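Side-chain contacts in 4-alpha-glucanotransferase (Corynebacterium glutamicum, PDB 5B68), which belongs to the 4-alpha-glucanotransferase (amylomaltase) family and joins an N-terminal beta sandwich domain to a TIM-barrel domain: residues Ile101-Glu104 and Gln108-Val111; Gly502-Gly507 and Ser643-Val648; Ala520-Gly525 and Glu548-Ala553. One frame throughout, in Å; residues are numbered along the deposited sequence.

Interaction 1 of 3, residues Ile101-Glu104 and Gln108-Val111; sequences IELE and QRDV. With SO4 (sulfate ion), chain L.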
loop_
_atom_site.group_PDB
_atom_site.type_symbol
_atom_site.label_atom_id
_atom_site.label_comp_id
_atom_site.label_asym_id
_atom_site.label_seq_id
_atom_site.Cartn_x
_atom_site.Cartn_y
_atom_site.Cartn_z
ATOM N N ILE A 101 -3.015 27.234 -19.470
ATOM C CA ILE A 101 -3.324 25.903 -19.035
ATOM C C ILE A 101 -3.801 25.055 -20.198
ATOM O O ILE A 101 -4.668 25.481 -20.990
ATOM C CB ILE A 101 -4.409 25.970 -17.931
ATOM C CG1 ILE A 101 -3.911 26.729 -16.706
ATOM C CG2 ILE A 101 -4.932 24.558 -17.598
ATOM C CD1 ILE A 101 -5.039 27.101 -15.774
ATOM N N GLU A 102 -3.333 23.802 -20.275
ATOM C CA GLU A 102 -3.913 22.808 -21.164
ATOM C C GLU A 102 -4.496 21.751 -20.248
ATOM O O GLU A 102 -3.794 21.137 -19.495
ATOM C CB GLU A 102 -2.854 22.224 -22.120
ATOM C CG GLU A 102 -3.488 21.052 -22.890
ATOM C CD GLU A 102 -2.928 20.736 -24.268
ATOM O OE1 GLU A 102 -2.858 19.516 -24.566
ATOM O OE2 GLU A 102 -2.642 21.692 -25.070
ATOM N N LEU A 103 -5.806 21.598 -20.288
ATOM C CA LEU A 103 -6.472 20.566 -19.503
ATOM C C LEU A 103 -6.170 19.169 -20.035
ATOM O O LEU A 103 -5.689 18.956 -21.169
ATOM C CB LEU A 103 -7.962 20.823 -19.461
ATOM C CG LEU A 103 -8.415 22.102 -18.818
ATOM C CD1 LEU A 103 -9.934 22.116 -18.860
ATOM C CD2 LEU A 103 -7.930 22.287 -17.390
ATOM N N GLU A 104 -6.464 18.190 -19.206
ATOM C CA GLU A 104 -6.277 16.789 -19.509
ATOM C C GLU A 104 -6.977 16.402 -20.834
ATOM O O GLU A 104 -6.452 15.596 -21.579
ATOM C CB GLU A 104 -6.845 15.934 -18.360
ATOM C CG GLU A 104 -6.486 14.459 -18.506
ATOM C CD GLU A 104 -6.824 13.626 -17.246
ATOM O OE1 GLU A 104 -6.737 12.406 -17.357
ATOM O OE2 GLU A 104 -7.249 14.149 -16.218
ATOM N N GLN A 108 -8.057 24.407 -23.797
ATOM C CA GLN A 108 -7.236 25.488 -23.176
ATOM C C GLN A 108 -7.987 26.297 -22.145
ATOM O O GLN A 108 -9.175 26.576 -22.340
ATOM C CB GLN A 108 -6.666 26.447 -24.244
ATOM C CG GLN A 108 -5.134 26.477 -24.358
ATOM C CD GLN A 108 -4.569 25.567 -25.456
ATOM O OE1 GLN A 108 -4.984 24.397 -25.602
ATOM N NE2 GLN A 108 -3.635 26.108 -26.245
ATOM N N ARG A 109 -7.293 26.690 -21.067
ATOM C CA ARG A 109 -7.745 27.718 -20.121
ATOM C C ARG A 109 -6.671 28.807 -19.860
ATOM O O ARG A 109 -5.461 28.590 -20.037
ATOM C CB ARG A 109 -8.200 27.080 -18.782
ATOM C CG ARG A 109 -9.397 26.099 -18.839
ATOM C CD ARG A 109 -10.729 26.752 -19.263
ATOM N NE ARG A 109 -11.042 27.839 -18.391
ATOM C CZ ARG A 109 -11.648 27.775 -17.200
ATOM N NH1 ARG A 109 -11.795 28.879 -16.488
ATOM N NH2 ARG A 109 -12.126 26.623 -16.719
ATOM N N ASP A 110 -7.109 29.969 -19.390
ATOM C CA ASP A 110 -6.224 31.082 -19.059
ATOM C C ASP A 110 -5.942 31.149 -17.572
ATOM O O ASP A 110 -6.691 30.597 -16.764
ATOM C CB ASP A 110 -6.882 32.412 -19.477
ATOM C CG ASP A 110 -6.861 32.632 -20.987
ATOM O OD1 ASP A 110 -5.903 32.213 -21.686
ATOM O OD2 ASP A 110 -7.800 33.271 -21.476
ATOM N N VAL A 111 -4.879 31.856 -17.216
ATOM C CA VAL A 111 -4.572 32.239 -15.876
ATOM C C VAL A 111 -4.664 33.752 -15.883
ATOM O O VAL A 111 -4.798 34.319 -16.973
ATOM C CB VAL A 111 -3.174 31.796 -15.434
ATOM C CG1 VAL A 111 -3.147 30.281 -15.391
ATOM C CG2 VAL A 111 -2.099 32.371 -16.356
HETATM S S SO4 L . -10.797 31.183 -19.791
HETATM O O1 SO4 L . -10.024 30.859 -21.036
HETATM O O2 SO4 L . -10.710 32.659 -19.573
HETATM O O3 SO4 L . -10.248 30.477 -18.592
HETATM O O4 SO4 L . -12.212 30.749 -19.975
#

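Interaction 2 of 3, residues Gly502-Gly507 and Ser643-Val648; sequences GAVVIG and SALTCV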
loop_
_atom_site.group_PDB
_atom_site.type_symbol
_atom_site.label_atom_id
_atom_site.label_comp_id
_atom_site.label_asym_id
_atom_site.label_seq_id
_atom_site.Cartn_x
_atom_site.Cartn_y
_atom_site.Cartn_z
ATOM N N GLY A 502 -14.284 5.831 -8.078
ATOM C CA GLY A 502 -15.497 5.631 -7.229
ATOM C C GLY A 502 -15.205 4.828 -5.967
ATOM O O GLY A 502 -16.026 4.037 -5.489
ATOM N N ALA A 503 -13.989 5.000 -5.480
ATOM C CA ALA A 503 -13.440 4.173 -4.402
ATOM C C ALA A 503 -13.464 4.709 -2.991
ATOM O O ALA A 503 -13.449 5.894 -2.738
ATOM C CB ALA A 503 -11.981 3.754 -4.782
ATOM N N VAL A 504 -13.384 3.759 -2.053
ATOM C CA VAL A 504 -13.127 3.983 -0.619
ATOM C C VAL A 504 -11.631 4.089 -0.469
ATOM O O VAL A 504 -10.846 3.313 -1.120
ATOM C CB VAL A 504 -13.639 2.798 0.215
ATOM C CG1 VAL A 504 -13.167 2.859 1.633
ATOM C CG2 VAL A 504 -15.150 2.826 0.221
ATOM N N VAL A 505 -11.211 4.983 0.423
ATOM C CA VAL A 505 -9.854 5.041 0.851
ATOM C C VAL A 505 -9.712 4.834 2.373
ATOM O O VAL A 505 -10.287 5.608 3.154
ATOM C CB VAL A 505 -9.140 6.365 0.457
ATOM C CG1 VAL A 505 -7.690 6.340 0.866
ATOM C CG2 VAL A 505 -9.257 6.570 -1.051
ATOM N N ILE A 506 -8.932 3.842 2.761
ATOM C CA ILE A 506 -8.639 3.594 4.156
ATOM C C ILE A 506 -7.154 3.779 4.437
ATOM O O ILE A 506 -6.322 3.261 3.751
ATOM C CB ILE A 506 -9.078 2.188 4.574
ATOM C CG1 ILE A 506 -10.591 2.086 4.499
ATOM C CG2 ILE A 506 -8.596 1.848 5.966
ATOM C CD1 ILE A 506 -11.069 0.782 3.923
ATOM N N GLY A 507 -6.860 4.532 5.478
ATOM C CA GLY A 507 -5.507 4.871 5.783
ATOM C C GLY A 507 -5.200 4.247 7.090
ATOM O O GLY A 507 -5.905 4.418 8.054
ATOM N N SER A 643 -18.877 2.830 13.234
ATOM C CA SER A 643 -17.932 2.785 12.126
ATOM C C SER A 643 -18.558 2.599 10.771
ATOM O O SER A 643 -19.372 1.693 10.581
ATOM C CB SER A 643 -16.933 1.669 12.359
ATOM O OG SER A 643 -16.077 1.967 13.469
ATOM N N ALA A 644 -18.160 3.445 9.801
ATOM C CA ALA A 644 -18.636 3.356 8.433
ATOM C C ALA A 644 -18.423 1.957 7.851
ATOM O O ALA A 644 -19.297 1.435 7.164
ATOM C CB ALA A 644 -17.923 4.358 7.579
ATOM N N LEU A 645 -17.290 1.356 8.129
ATOM C CA LEU A 645 -17.015 0.040 7.646
ATOM C C LEU A 645 -16.429 -0.834 8.736
ATOM O O LEU A 645 -15.596 -0.398 9.534
ATOM C CB LEU A 645 -16.047 0.068 6.472
ATOM C CG LEU A 645 -16.520 0.787 5.222
ATOM C CD1 LEU A 645 -15.317 0.885 4.251
ATOM C CD2 LEU A 645 -17.679 0.121 4.521
ATOM N N THR A 646 -16.844 -2.103 8.735
ATOM C CA THR A 646 -16.274 -3.128 9.650
ATOM C C THR A 646 -15.753 -4.282 8.832
ATOM O O THR A 646 -16.228 -4.505 7.746
ATOM C CB THR A 646 -17.328 -3.642 10.644
ATOM O OG1 THR A 646 -18.451 -4.084 9.899
ATOM C CG2 THR A 646 -17.706 -2.579 11.544
ATOM N N CYS A 647 -14.820 -5.048 9.361
ATOM C CA CYS A 647 -14.187 -6.079 8.597
ATOM C C CYS A 647 -14.047 -7.286 9.458
ATOM O O CYS A 647 -13.565 -7.158 10.600
ATOM C CB CYS A 647 -12.784 -5.651 8.074
ATOM S SG CYS A 647 -12.203 -6.858 6.841
ATOM N N VAL A 648 -14.573 -8.408 8.943
ATOM C CA VAL A 648 -14.481 -9.719 9.568
ATOM C C VAL A 648 -13.311 -10.356 8.872
ATOM O O VAL A 648 -13.309 -10.434 7.658
ATOM C CB VAL A 648 -15.756 -10.578 9.291
ATOM C CG1 VAL A 648 -15.632 -11.984 9.887
ATOM C CG2 VAL A 648 -16.987 -9.844 9.719
#

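Interaction 3 of 3, residues Ala520-Gly525 and Glu548-Ala553; sequences ALAQRG and EYRPLA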
loop_
_atom_site.group_PDB
_atom_site.type_symbol
_atom_site.label_atom_id
_atom_site.label_comp_id
_atom_site.label_asym_id
_atom_site.label_seq_id
_atom_site.Cartn_x
_atom_site.Cartn_y
_atom_site.Cartn_z
ATOM N N ALA A 520 -6.129 16.528 7.925
ATOM C CA ALA A 520 -5.888 16.539 6.463
ATOM C C ALA A 520 -6.479 15.249 5.827
ATOM O O ALA A 520 -7.015 15.315 4.749
ATOM C CB ALA A 520 -4.420 16.616 6.168
ATOM N N LEU A 521 -6.431 14.142 6.540
ATOM C CA LEU A 521 -6.999 12.857 6.060
ATOM C C LEU A 521 -8.513 12.858 6.175
ATOM O O LEU A 521 -9.238 12.630 5.206
ATOM C CB LEU A 521 -6.384 11.677 6.761
ATOM C CG LEU A 521 -4.877 11.439 6.507
ATOM C CD1 LEU A 521 -4.361 10.411 7.475
ATOM C CD2 LEU A 521 -4.590 11.088 5.051
ATOM N N ALA A 522 -9.016 13.217 7.343
ATOM C CA ALA A 522 -10.445 13.132 7.627
ATOM C C ALA A 522 -11.217 14.062 6.756
ATOM O O ALA A 522 -12.289 13.744 6.284
ATOM C CB ALA A 522 -10.733 13.561 9.061
ATOM N N GLN A 523 -10.665 15.238 6.542
ATOM C CA GLN A 523 -11.378 16.189 5.679
ATOM C C GLN A 523 -11.591 15.706 4.266
ATOM O O GLN A 523 -12.631 15.986 3.631
ATOM C CB GLN A 523 -10.653 17.522 5.636
ATOM C CG GLN A 523 -10.827 18.299 6.925
ATOM C CD GLN A 523 -9.939 19.535 6.989
ATOM O OE1 GLN A 523 -9.262 19.860 6.020
ATOM N NE2 GLN A 523 -9.925 20.216 8.153
ATOM N N ARG A 524 -10.659 14.918 3.802
ATOM C CA ARG A 524 -10.813 14.307 2.458
ATOM C C ARG A 524 -11.689 13.114 2.379
ATOM O O ARG A 524 -11.816 12.495 1.294
ATOM C CB ARG A 524 -9.419 13.882 1.955
ATOM C CG ARG A 524 -8.471 15.019 1.833
ATOM C CD ARG A 524 -8.435 15.551 0.422
ATOM N NE ARG A 524 -7.308 16.440 0.299
ATOM C CZ ARG A 524 -6.973 17.109 -0.804
ATOM N NH1 ARG A 524 -7.651 17.039 -1.972
ATOM N NH2 ARG A 524 -5.875 17.873 -0.742
ATOM N N GLY A 525 -12.251 12.677 3.525
ATOM C CA GLY A 525 -12.957 11.455 3.578
ATOM C C GLY A 525 -12.161 10.172 3.555
ATOM O O GLY A 525 -12.718 9.128 3.197
ATOM N N GLU A 548 -17.715 4.987 21.360
ATOM C CA GLU A 548 -16.526 5.850 21.150
ATOM C C GLU A 548 -15.711 5.471 19.919
ATOM O O GLU A 548 -14.663 6.068 19.722
ATOM C CB GLU A 548 -15.592 5.751 22.373
ATOM C CG GLU A 548 -16.187 6.376 23.636
ATOM C CD GLU A 548 -15.446 6.059 24.920
ATOM O OE1 GLU A 548 -14.633 5.123 25.019
ATOM O OE2 GLU A 548 -15.751 6.765 25.903
ATOM N N TYR A 549 -16.130 4.455 19.162
ATOM C CA TYR A 549 -15.446 4.068 17.950
ATOM C C TYR A 549 -15.749 5.182 16.929
ATOM O O TYR A 549 -16.904 5.677 16.798
ATOM C CB TYR A 549 -15.802 2.620 17.486
ATOM C CG TYR A 549 -15.013 1.520 18.123
ATOM C CD1 TYR A 549 -15.231 1.156 19.452
ATOM C CD2 TYR A 549 -13.978 0.911 17.464
ATOM C CE1 TYR A 549 -14.473 0.197 20.030
ATOM C CE2 TYR A 549 -13.240 -0.079 18.031
ATOM C CZ TYR A 549 -13.477 -0.425 19.332
ATOM O OH TYR A 549 -12.697 -1.366 19.931
ATOM N N ARG A 550 -14.670 5.637 16.265
ATOM C CA ARG A 550 -14.718 6.693 15.256
ATOM C C ARG A 550 -15.609 6.250 14.100
ATOM O O ARG A 550 -15.443 5.137 13.574
ATOM C CB ARG A 550 -13.327 6.878 14.623
ATOM C CG ARG A 550 -12.437 7.944 15.167
ATOM C CD ARG A 550 -11.246 8.109 14.191
ATOM N NE ARG A 550 -11.638 8.931 13.028
ATOM C CZ ARG A 550 -10.946 9.046 11.882
ATOM N NH1 ARG A 550 -9.806 8.368 11.677
ATOM N NH2 ARG A 550 -11.402 9.840 10.924
ATOM N N PRO A 551 -16.487 7.103 13.645
ATOM C CA PRO A 551 -17.283 6.770 12.507
ATOM C C PRO A 551 -16.502 6.678 11.177
ATOM O O PRO A 551 -16.784 5.787 10.384
ATOM C CB PRO A 551 -18.285 7.905 12.413
ATOM C CG PRO A 551 -18.355 8.389 13.816
ATOM C CD PRO A 551 -16.964 8.326 14.294
ATOM N N LEU A 552 -15.589 7.594 10.938
ATOM C CA LEU A 552 -14.909 7.602 9.632
ATOM C C LEU A 552 -13.712 6.673 9.741
ATOM O O LEU A 552 -12.580 7.113 9.838
ATOM C CB LEU A 552 -14.530 9.005 9.177
ATOM C CG LEU A 552 -14.064 9.121 7.730
ATOM C CD1 LEU A 552 -15.163 8.803 6.748
ATOM C CD2 LEU A 552 -13.441 10.533 7.538
ATOM N N ALA A 553 -14.003 5.392 9.723
ATOM C CA ALA A 553 -13.034 4.342 9.991
ATOM C C ALA A 553 -13.476 2.982 9.463
ATOM O O ALA A 553 -14.654 2.709 9.347
ATOM C CB ALA A 553 -12.747 4.216 11.478
#

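Interaction 1 of 3, residues Ile101-Glu104 and Gln108-Val111
Two successive bends in R109, chi2 -65° and chi3 -56°, lift its guanidinium off the hairpin after CG has packed on L103, whereas I101 runs nearly straight beyond CG1 and delivers CD1 to V111. The backbones of I101 and R109 form an antiparallel hydrogen-bonded pair: I101 N donates to R109 O at 2.9 Å, and R109 N returns the bond to I101 O at the same 2.9 Å. Both side chains stand on one face of this beta hairpin. There R109 CG lies 4.0 Å from L103 CD1, and I101 CD1 meets V111 CG1 obliquely at 3.7 Å. L146 of strand 142-150 touches I101 and V111 as well. On the opposite face E102 and Q108 make the next, non-hydrogen-bonded pair. The end of R109 turns away from I101 to a sulfate ion, probably from the crystallisation liquor. Oxygen O3 lies in the guanidinium plane at its edge, 2.8 Å from R109 NE and 3.1 Å from R109 NH1; the backbone D110 N adds a longer but nearly straight bond to O3 (3.3 Å, 170° at the hydrogen). R109 NH1 also has a salt-bridge partner in D138. Three N-H groups thus converge on a single sulfate oxygen, and the arginine's charge is probably shared between the bound anion and D138, while its aliphatic part remains with the apolar side chains.

Interaction 2 of 3, residues Gly502-Gly507 and Ser643-Val648
L645 reaches from the start of strand 645-649 toward V504 and I506 of strand 504-507, and only its outermost branch arrives. CB leaves the backbone in the direction of the other strand but is still 5.6 Å from I506 CD1. CG, anti to the carbonyl carbon (chi1 -63°), carries the chain onward, yet it too stops short of the facing side chains. The chain then continues extended, with chi2 at 171° placing CD1 opposite CA, and this methyl makes the contact: L645 CD1 meets V504 CG1 tip to tip at 3.9 Å and has I506 CD1 beside it at 4.3 Å. The other methyl, CD2, diverges from the two side chains. On the far strand it is the CG1 branch of V504 that projects to the leucine. V504 CG1 also touches I506 CD1 at 3.7 Å, and the two methyls together receive the leucine tip. All three side chains are buried, and the contact is purely apolar. The backbones are too far apart to pair, the nearest CA atoms, I506 CA and L645 CA, being 9.7 Å apart. Neighbours close the cluster: L554 of strand 553-556 touches I506 and L645, and Y172 of helix 167-174 packs on both V504 and L645. Helix 487-500 packs on the outward V505. V504 and L645 each begin their strand, which puts the contact at the N-terminal end of the parallel strands. Methyls meeting across the interior from strands that are not neighbours in the sheet are typical of the closed core of a TIM barrel.

Interaction 3 of 3, residues Ala520-Gly525 and Glu548-Ala553
A522 O, near the C-terminal end of helix 515-523, accepts G525 N at 3.0 Å and a weak bond from R165 NH2, while L552 CD2 packs against it at 3.6 Å. The helix ends there in a Schellman motif: G525 takes a positive phi, and its N-H to A522 O is one of the motif's two bonds back into the last turn. On this TIM-barrel domain the facing segment, 548-553, is the loop before strand 553-556, ending on its first residue. With chi1 at -169° and chi2 at 66°, L552 turns CD2 into the angle between the last helical turn and the glycine. There CD2 is 4.0 Å from A522 CA and 4.1 Å from G525 CA. A169 and L173 of helix 167-174 pack on the same leucine. L552 is also the centre of an inverse gamma turn, closed by a weak bond from A553 N to P551 O. R550 comes to the helix alongside L552, its NH2 4.2 Å from A522 CB and its guanidinium oblique to that methyl. L552 O sits over one face of this guanidinium, 3.1 Å from its plane and nearer its border than its middle, too badly angled to hydrogen-bond with NH2.

Interaction 1 comes first along the chain, in the beta sandwich, and stands apart: its centre is 35 Å from that of interaction 2 and 34 Å from that of interaction 3, the nearest atoms being about 14 Å and 15 Å away. Interactions 2 and 3 share the barrel domain, their centres 10 Å apart. Helix 515-523 follows strand 504-507, and interaction 3 is nested within the chain loop that interaction 2 closes. They join where strands 553-556 and 645-649 begin: A644 N lies 2.8 Å from P551 O and L645 N 3.2 Å from A553 O, both probable hydrogen bonds. The interior and helix-end contacts are thus connected at the adjoining starts of two barrel strands.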